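Local coordinates for protein basic helix-loop-helix, putative, expressed (Oryza sativa subsp. japonica, PDB 5LW0) that binds ADP-ribose through its macrodomain and probably takes part in ADP-ribosylation-linked repair of DNA interstrand crosslinks, at residues D32-S44 with G119-W131. Sequence-based numbering, arbitrary orientation.
With AR6 ([(2R,3S,4R,5R)-5-(6-aminopurin-9-yl)-3,4-dihydroxy-oxolan-2-yl]methyl [hydroxy-[[(2R,3S,4R,5S)-3,4,5-trihydroxyoxolan-2-yl]methoxy]phosphoryl] hydrogen phosphate), chain C.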
loop_
_atom_site.group_PDB
_atom_site.type_symbol
_atom_site.label_atom_id
_atom_site.label_comp_id
_atom_site.label_asym_id
_atom_site.label_seq_id
_atom_site.Cartn_x
_atom_site.Cartn_y
_atom_site.Cartn_z
ATOM N N ASP A 32 5.817 -11.118 16.686
ATOM C CA ASP A 32 6.166 -11.920 15.543
ATOM C C ASP A 32 6.416 -10.966 14.335
ATOM O O ASP A 32 5.788 -9.928 14.207
ATOM C CB ASP A 32 5.025 -12.886 15.219
ATOM C CG ASP A 32 5.366 -13.826 14.075
ATOM O OD1 ASP A 32 6.151 -14.775 14.297
ATOM O OD2 ASP A 32 4.862 -13.622 12.953
ATOM N N ILE A 33 7.300 -11.390 13.463
ATOM C CA ILE A 33 7.625 -10.649 12.249
ATOM C C ILE A 33 6.388 -10.307 11.427
ATOM O O ILE A 33 6.331 -9.204 10.847
ATOM C CB ILE A 33 8.688 -11.399 11.376
ATOM C CG1 ILE A 33 9.164 -10.510 10.206
ATOM C CG2 ILE A 33 8.176 -12.712 10.877
ATOM C CD1 ILE A 33 9.819 -9.256 10.648
ATOM N N SER A 34 5.414 -11.199 11.311
ATOM C CA SER A 34 4.221 -10.928 10.494
ATOM C C SER A 34 3.449 -9.750 11.013
ATOM O O SER A 34 2.896 -8.985 10.247
ATOM C CB SER A 34 3.296 -12.150 10.440
ATOM O OG SER A 34 2.626 -12.319 11.659
ATOM N N SER A 35 3.510 -9.533 12.326
ATOM C CA SER A 35 2.816 -8.412 12.943
ATOM C C SER A 35 3.533 -7.098 12.683
ATOM O O SER A 35 2.959 -6.030 12.906
ATOM C CB SER A 35 2.623 -8.637 14.472
ATOM O OG SER A 35 3.800 -8.356 15.175
ATOM N N ARG A 36 4.797 -7.173 12.217
ATOM C CA ARG A 36 5.572 -6.013 11.961
ATOM C C ARG A 36 5.949 -5.884 10.484
ATOM O O ARG A 36 6.878 -5.233 10.157
ATOM C CB ARG A 36 6.854 -6.046 12.827
ATOM C CG ARG A 36 6.566 -5.899 14.331
ATOM C CD ARG A 36 7.791 -6.061 15.201
ATOM N NE ARG A 36 8.335 -7.417 15.189
ATOM C CZ ARG A 36 9.449 -7.807 14.590
ATOM N NH1 ARG A 36 10.193 -6.965 13.893
ATOM N NH2 ARG A 36 9.820 -9.092 14.664
ATOM N N THR A 37 5.104 -6.461 9.622
ATOM C CA THR A 37 5.288 -6.433 8.216
ATOM C C THR A 37 4.081 -5.787 7.540
ATOM O O THR A 37 2.939 -6.148 7.811
ATOM C CB THR A 37 5.472 -7.849 7.606
ATOM O OG1 THR A 37 6.574 -8.542 8.221
ATOM C CG2 THR A 37 5.762 -7.747 6.097
ATOM N N LEU A 38 4.384 -4.832 6.670
ATOM C CA LEU A 38 3.398 -4.188 5.816
ATOM C C LEU A 38 3.638 -4.594 4.372
ATOM O O LEU A 38 4.749 -4.438 3.886
ATOM C CB LEU A 38 3.573 -2.635 5.877
ATOM C CG LEU A 38 2.738 -1.845 4.870
ATOM C CD1 LEU A 38 1.269 -1.955 5.205
ATOM C CD2 LEU A 38 3.184 -0.388 4.868
ATOM N N ALA A 39 2.634 -5.124 3.731
ATOM C CA ALA A 39 2.662 -5.311 2.264
ATOM C C ALA A 39 1.880 -4.169 1.648
ATOM O O ALA A 39 0.731 -3.872 2.071
ATOM C CB ALA A 39 2.065 -6.631 1.877
ATOM N N PHE A 40 2.414 -3.590 0.617
ATOM C CA PHE A 40 1.751 -2.522 -0.063
ATOM C C PHE A 40 1.926 -2.649 -1.556
ATOM O O PHE A 40 2.993 -3.078 -2.047
ATOM C CB PHE A 40 2.245 -1.121 0.419
ATOM C CG PHE A 40 3.661 -0.859 0.152
ATOM C CD1 PHE A 40 4.621 -1.375 0.971
ATOM C CD2 PHE A 40 4.060 0.012 -0.904
ATOM C CE1 PHE A 40 5.977 -1.096 0.741
ATOM C CE2 PHE A 40 5.394 0.320 -1.130
ATOM C CZ PHE A 40 6.362 -0.219 -0.290
ATOM N N PRO A 41 0.923 -2.189 -2.326
ATOM C CA PRO A 41 1.066 -2.098 -3.761
ATOM C C PRO A 41 1.593 -0.727 -4.181
ATOM O O PRO A 41 1.635 0.208 -3.353
ATOM C CB PRO A 41 -0.373 -2.226 -4.217
ATOM C CG PRO A 41 -1.114 -1.461 -3.196
ATOM C CD PRO A 41 -0.363 -1.669 -1.880
ATOM N N SER A 42 1.924 -0.585 -5.461
ATOM C CA SER A 42 2.392 0.675 -5.978
ATOM C C SER A 42 1.213 1.637 -6.134
ATOM O O SER A 42 0.385 1.501 -7.026
ATOM C CB SER A 42 3.071 0.467 -7.280
ATOM O OG SER A 42 3.480 1.699 -7.874
ATOM N N ILE A 43 1.134 2.585 -5.263
ATOM C CA ILE A 43 0.046 3.555 -5.296
ATOM C C ILE A 43 0.096 4.467 -6.497
ATOM O O ILE A 43 1.171 4.914 -6.891
ATOM C CB ILE A 43 0.141 4.466 -4.022
ATOM C CG1 ILE A 43 0.139 3.631 -2.728
ATOM C CG2 ILE A 43 -0.969 5.512 -4.004
ATOM C CD1 ILE A 43 -1.055 2.696 -2.560
ATOM N N SER A 44 -1.059 4.614 -7.147
ATOM C CA SER A 44 -1.290 5.609 -8.255
ATOM C C SER A 44 -0.785 5.152 -9.630
ATOM O O SER A 44 -1.004 5.849 -10.583
ATOM C CB SER A 44 -0.689 7.007 -7.928
ATOM O OG SER A 44 -1.396 7.642 -6.892
ATOM N N GLY A 119 3.010 -17.791 0.593
ATOM C CA GLY A 119 3.806 -18.349 1.627
ATOM C C GLY A 119 4.452 -17.320 2.540
ATOM O O GLY A 119 5.434 -17.598 3.199
ATOM N N LEU A 120 3.938 -16.099 2.509
ATOM C CA LEU A 120 4.542 -14.997 3.277
ATOM C C LEU A 120 3.477 -14.362 4.116
ATOM O O LEU A 120 2.648 -13.659 3.573
ATOM C CB LEU A 120 5.141 -13.974 2.325
ATOM C CG LEU A 120 5.905 -12.755 2.927
ATOM C CD1 LEU A 120 7.252 -13.139 3.427
ATOM C CD2 LEU A 120 6.057 -11.635 1.894
ATOM N N ARG A 121 3.526 -14.503 5.415
ATOM C CA ARG A 121 2.447 -13.825 6.198
ATOM C C ARG A 121 2.791 -12.404 6.502
ATOM O O ARG A 121 3.922 -12.064 6.970
ATOM C CB ARG A 121 1.907 -14.556 7.473
ATOM C CG ARG A 121 0.606 -13.878 8.132
ATOM C CD ARG A 121 0.254 -14.498 9.541
ATOM N NE ARG A 121 -0.664 -13.605 10.311
ATOM C CZ ARG A 121 -1.441 -13.964 11.347
ATOM N NH1 ARG A 121 -1.449 -15.238 11.762
ATOM N NH2 ARG A 121 -2.293 -13.034 11.943
ATOM N N CYS A 122 1.842 -11.592 6.146
ATOM C CA CYS A 122 1.897 -10.105 6.370
ATOM C C CYS A 122 0.589 -9.716 6.993
ATOM O O CYS A 122 -0.453 -9.774 6.357
ATOM C CB CYS A 122 2.138 -9.209 5.077
ATOM S SG CYS A 122 3.520 -9.737 4.017
ATOM N N ASN A 123 0.655 -9.165 8.209
ATOM C CA ASN A 123 -0.598 -8.858 8.970
ATOM C C ASN A 123 -1.242 -7.540 8.547
ATOM O O ASN A 123 -2.421 -7.313 8.780
ATOM C CB ASN A 123 -0.353 -8.800 10.472
ATOM C CG ASN A 123 -0.101 -10.154 11.096
ATOM O OD1 ASN A 123 0.207 -11.115 10.435
ATOM N ND2 ASN A 123 -0.147 -10.180 12.415
ATOM N N VAL A 124 -0.460 -6.608 7.990
ATOM C CA VAL A 124 -1.017 -5.336 7.602
ATOM C C VAL A 124 -0.860 -5.198 6.107
ATOM O O VAL A 124 0.226 -5.390 5.572
ATOM C CB VAL A 124 -0.328 -4.156 8.316
ATOM C CG1 VAL A 124 -1.009 -2.844 7.953
ATOM C CG2 VAL A 124 -0.300 -4.377 9.822
ATOM N N ILE A 125 -1.949 -4.839 5.408
ATOM C CA ILE A 125 -1.823 -4.550 3.982
ATOM C C ILE A 125 -2.367 -3.173 3.649
ATOM O O ILE A 125 -3.242 -2.647 4.338
ATOM C CB ILE A 125 -2.486 -5.617 3.100
ATOM C CG1 ILE A 125 -3.955 -5.607 3.276
ATOM C CG2 ILE A 125 -1.902 -7.021 3.367
ATOM C CD1 ILE A 125 -4.674 -6.553 2.313
ATOM N N ALA A 126 -1.769 -2.542 2.643
ATOM C CA ALA A 126 -2.266 -1.243 2.139
ATOM C C ALA A 126 -3.160 -1.410 0.940
ATOM O O ALA A 126 -2.952 -2.317 0.115
ATOM C CB ALA A 126 -1.098 -0.382 1.772
ATOM N N ASN A 127 -4.119 -0.515 0.817
ATOM C CA ASN A 127 -5.037 -0.465 -0.291
ATOM C C ASN A 127 -4.911 0.840 -1.053
ATOM O O ASN A 127 -4.768 1.893 -0.460
ATOM C CB ASN A 127 -6.418 -0.624 0.254
ATOM C CG ASN A 127 -7.470 -0.535 -0.825
ATOM O OD1 ASN A 127 -7.255 -1.021 -1.937
ATOM N ND2 ASN A 127 -8.620 0.062 -0.493
ATOM N N ALA A 128 -4.912 0.791 -2.394
ATOM C CA ALA A 128 -4.960 1.966 -3.176
ATOM C C ALA A 128 -6.432 2.336 -3.367
ATOM O O ALA A 128 -7.109 1.851 -4.252
ATOM C CB ALA A 128 -4.243 1.767 -4.500
ATOM N N ALA A 129 -6.873 3.217 -2.509
ATOM C CA ALA A 129 -8.292 3.491 -2.342
ATOM C C ALA A 129 -8.759 4.526 -3.300
ATOM O O ALA A 129 -7.976 5.208 -3.967
ATOM C CB ALA A 129 -8.529 3.953 -0.885
ATOM N N ASN A 130 -10.097 4.738 -3.330
ATOM C CA ASN A 130 -10.665 5.969 -3.902
ATOM C C ASN A 130 -11.144 6.936 -2.791
ATOM O O ASN A 130 -11.220 6.556 -1.623
ATOM C CB ASN A 130 -11.812 5.617 -4.876
ATOM C CG ASN A 130 -12.909 4.843 -4.209
ATOM O OD1 ASN A 130 -13.583 5.360 -3.321
ATOM N ND2 ASN A 130 -13.047 3.562 -4.564
ATOM N N TRP A 131 -11.436 8.167 -3.159
ATOM C CA TRP A 131 -11.598 9.208 -2.143
ATOM C C TRP A 131 -12.817 8.988 -1.272
ATOM O O TRP A 131 -12.893 9.484 -0.167
ATOM C CB TRP A 131 -11.576 10.603 -2.763
ATOM C CG TRP A 131 -12.833 11.039 -3.525
ATOM C CD1 TRP A 131 -13.045 10.968 -4.860
ATOM C CD2 TRP A 131 -13.972 11.747 -2.976
ATOM N NE1 TRP A 131 -14.253 11.572 -5.174
ATOM C CE2 TRP A 131 -14.814 12.073 -4.039
ATOM C CE3 TRP A 131 -14.309 12.185 -1.693
ATOM C CZ2 TRP A 131 -16.043 12.718 -3.851
ATOM C CZ3 TRP A 131 -15.521 12.831 -1.506
ATOM C CH2 TRP A 131 -16.383 13.061 -2.580
HETATM N N1 AR6 C . -2.357 -7.713 -5.591
HETATM C C2 AR6 C . -1.247 -6.955 -5.718
HETATM N N3 AR6 C . -1.153 -5.910 -6.517
HETATM C C4 AR6 C . -2.219 -5.527 -7.287
HETATM C C5 AR6 C . -3.457 -6.239 -7.206
HETATM C C6 AR6 C . -3.498 -7.392 -6.290
HETATM N N6 AR6 C . -4.577 -8.115 -6.117
HETATM N N7 AR6 C . -4.358 -5.608 -8.097
HETATM C C8 AR6 C . -3.696 -4.550 -8.620
HETATM N N9 AR6 C . -2.404 -4.486 -8.131
HETATM P PA AR6 C . -4.558 0.402 -8.740
HETATM P PB AR6 C . -4.201 3.334 -8.355
HETATM C "C1'" AR6 C . -1.402 -3.464 -8.345
HETATM O O1A AR6 C . -5.094 0.718 -10.152
HETATM O O1B AR6 C . -3.446 3.510 -9.649
HETATM C C1D AR6 C . -8.931 1.665 -7.629
HETATM O O1D AR6 C . -9.874 0.756 -8.156
HETATM C "C2'" AR6 C . -1.312 -2.830 -9.727
HETATM O "O2'" AR6 C . -0.677 -3.700 -10.714
HETATM O O2A AR6 C . -5.288 -0.553 -7.874
HETATM O O2B AR6 C . -3.747 4.057 -7.121
HETATM C C2D AR6 C . -9.662 2.678 -6.698
HETATM O O2D AR6 C . -11.136 2.512 -6.774
HETATM C "C3'" AR6 C . -0.575 -1.553 -9.407
HETATM O "O3'" AR6 C . 0.865 -1.747 -9.389
HETATM O O3A AR6 C . -4.352 1.786 -7.906
HETATM C C3D AR6 C . -9.217 4.034 -7.167
HETATM O O3D AR6 C . -10.360 4.612 -7.861
HETATM C "C4'" AR6 C . -1.068 -1.194 -7.992
HETATM O "O4'" AR6 C . -1.743 -2.328 -7.499
HETATM C C4D AR6 C . -8.049 3.766 -8.146
HETATM O O4D AR6 C . -8.183 2.414 -8.644
HETATM C "C5'" AR6 C . -2.004 -0.012 -7.954
HETATM O "O5'" AR6 C . -3.015 -0.100 -8.977
HETATM C C5D AR6 C . -6.656 3.834 -7.528
HETATM O O5D AR6 C . -5.733 3.763 -8.637
#
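Ser34 O accepts Asn123 N at 3.0 Å, with the donor above the carbonyl plane. Ser34 OG, in the conformer given, lies near Asn123 OD1, but that bond is uncertain. Arg121 NE donates to Asn123 OD1 at 2.6 Å, bent and tilted from the carbonyl plane. The torsion of Asn123 (chi1 -72°) sets CG beside its own backbone N, against the Ser34 carbonyl. A leucine in place of Asn123 would probably leave Arg121 NE without this acceptor, though Arg121 NH2 would still be held by Gly184 O. In the conformer given, Cys122 SG lies against Thr37 CG2, and Thr37 O takes a weak bond from Val124 N. Leu38 CD1 packs on Val124 CG1 at 3.7 Å. Ala39 then pairs through both backbone groups: its N donates to Val124 O and its O accepts from Ala126 N at 2.9 Å. Pro41 CD sits 3.3 Å from Ala126 O, which is buried without a partner. Ile43 CD1 rests on Ala128 CB. Past the strands, Ser44 N donates to a phosphate oxygen, O2B of ADP-ribose, and Asn130 ND2 to its distal-ribose O2D. Parallel central strands 37-40 and 124-128, whose C-terminal ends lead into the ligand pocket, are typical of the macrodomain fold.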